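Local coordinates for protein ribokinase (PDB 3RY7) that phosphorylates D-ribose at O-5 in an ATP- and magnesium-dependent reaction, giving D-ribose 5-phosphate, and is activated by monovalent cations, at residues A[161-166]-A[180-185]. Residues are numbered along the deposited sequence; the frame is centred on the assembly and turned at random.
Sequences TTVLNP and IDIIVP
Two side-chain torsions bring T162 and D181 together. In T162, OG1 stands between the backbone N and the carbonyl carbon (chi1 61°), where it accepts a hydrogen bond from D181 N at 2.8 Å. In D181, CG is anti to the carbonyl carbon (chi1 -65°), which puts OD2 within hydrogen-bonding distance of T162 N. Its OD2 takes T162 N at 3.1 Å in a nearly straight bond, met from above the carboxylate plane. T162 OG1 also bonds to L179 O, which implies that the hydroxyl proton points there.

Beyond these bonds the strands run parallel. T162 O receives I182 N, I182 O receives L164 N at 2.9 Å, and L164 O receives V184 N. V163 and I182 lie on one face of the sheet, with their CB atoms 3.8 Å apart. L164 and I183 lie on the other. There CD2 of L164 packs on CD1 of I180 at 3.5 Å, and F152 of helix 145-157 touches both residues.

At the C-terminal end, N165 ND2 reaches V184 O at 3.2 Å. The acceptor lies close to the N165 amide plane, and OD1 bonds to Q46 NE2, so both ends of the amide are held. CG of P166 rests against CB of P185 at 3.6 Å.

The two strands and helix 174-177 form a beta-alpha-beta unit, and both strands are inner members of the large central sheet of the ribokinase fold. Strand 136-140 flanks 161-165 on its other edge. The N165 side chain is near D254, the probable proton acceptor, and that of V184 is near T222 of the likely ATP site. The D181 carboxylate and the N165 amide add hydrogen bonds at the two ends of the ladder, which should hold the N165 amide in a defined orientation beside the active site.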
# COMPACT_ATOMS: atom_id res chain seq x y z
N THR A 161 -25.50 24.04 5.57
CA THR A 161 -24.77 24.25 4.31
C THR A 161 -24.79 23.02 3.38
O THR A 161 -24.44 21.92 3.79
CB THR A 161 -23.30 24.63 4.58
OG1 THR A 161 -23.28 25.77 5.44
CG2 THR A 161 -22.57 24.95 3.28
N THR A 162 -25.21 23.21 2.14
CA THR A 162 -25.24 22.10 1.20
C THR A 162 -24.04 22.07 0.26
O THR A 162 -23.62 23.11 -0.26
CB THR A 162 -26.51 22.10 0.35
OG1 THR A 162 -26.57 23.31 -0.42
CG2 THR A 162 -27.74 21.98 1.23
N VAL A 163 -23.47 20.89 0.05
CA VAL A 163 -22.37 20.75 -0.88
C VAL A 163 -22.54 19.58 -1.84
O VAL A 163 -22.72 18.43 -1.43
CB VAL A 163 -20.97 20.79 -0.16
CG1 VAL A 163 -21.11 20.76 1.36
CG2 VAL A 163 -20.05 19.72 -0.68
N LEU A 164 -22.53 19.90 -3.13
CA LEU A 164 -22.72 18.89 -4.16
C LEU A 164 -21.44 18.67 -4.95
O LEU A 164 -20.88 19.61 -5.53
CB LEU A 164 -23.84 19.28 -5.12
CG LEU A 164 -24.02 18.30 -6.30
CD1 LEU A 164 -24.53 16.97 -5.82
CD2 LEU A 164 -24.95 18.86 -7.37
N ASN A 165 -20.98 17.42 -4.96
CA ASN A 165 -19.94 16.96 -5.87
C ASN A 165 -20.63 16.33 -7.07
O ASN A 165 -21.09 15.19 -6.99
CB ASN A 165 -19.03 15.97 -5.13
CG ASN A 165 -18.19 15.14 -6.06
OD1 ASN A 165 -18.13 13.92 -5.92
ND2 ASN A 165 -17.53 15.78 -7.03
N PRO A 166 -20.75 17.08 -8.17
CA PRO A 166 -21.62 16.70 -9.28
C PRO A 166 -21.01 15.64 -10.20
O PRO A 166 -20.86 15.87 -11.40
CB PRO A 166 -21.82 18.02 -10.04
CG PRO A 166 -20.53 18.76 -9.81
CD PRO A 166 -20.07 18.37 -8.43
N ILE A 180 -28.02 24.40 -3.91
CA ILE A 180 -26.60 24.12 -3.66
C ILE A 180 -25.85 25.34 -3.17
O ILE A 180 -25.84 26.37 -3.84
CB ILE A 180 -25.92 23.64 -4.94
CG1 ILE A 180 -26.60 22.39 -5.48
CG2 ILE A 180 -24.41 23.41 -4.71
CD1 ILE A 180 -26.27 22.10 -6.92
N ASP A 181 -25.21 25.23 -2.01
CA ASP A 181 -24.38 26.31 -1.47
C ASP A 181 -22.93 26.25 -1.99
O ASP A 181 -22.33 27.29 -2.33
CB ASP A 181 -24.43 26.26 0.05
CG ASP A 181 -25.83 26.54 0.60
OD1 ASP A 181 -26.63 27.18 -0.13
OD2 ASP A 181 -26.14 26.13 1.74
N ILE A 182 -22.39 25.04 -2.09
CA ILE A 182 -21.02 24.81 -2.53
C ILE A 182 -21.02 23.73 -3.59
O ILE A 182 -21.47 22.61 -3.33
CB ILE A 182 -20.14 24.30 -1.38
CG1 ILE A 182 -20.28 25.17 -0.14
CG2 ILE A 182 -18.67 24.19 -1.81
CD1 ILE A 182 -19.27 24.80 0.97
N ILE A 183 -20.54 24.06 -4.79
CA ILE A 183 -20.44 23.06 -5.83
C ILE A 183 -18.96 22.75 -6.13
O ILE A 183 -18.13 23.66 -6.17
CB ILE A 183 -21.23 23.47 -7.07
CG1 ILE A 183 -21.46 22.26 -7.97
CG2 ILE A 183 -20.54 24.62 -7.83
CD1 ILE A 183 -22.47 22.50 -9.08
N VAL A 184 -18.63 21.47 -6.32
CA VAL A 184 -17.24 21.03 -6.48
C VAL A 184 -17.07 20.09 -7.67
O VAL A 184 -16.79 18.91 -7.49
CB VAL A 184 -16.77 20.28 -5.22
CG1 VAL A 184 -15.31 19.89 -5.33
CG2 VAL A 184 -17.02 21.11 -3.98
N PRO A 185 -17.26 20.59 -8.89
CA PRO A 185 -17.03 19.74 -10.07
C PRO A 185 -15.53 19.59 -10.37
O PRO A 185 -14.70 20.28 -9.76
CB PRO A 185 -17.71 20.52 -11.20
CG PRO A 185 -17.67 21.94 -10.75
CD PRO A 185 -17.81 21.90 -9.26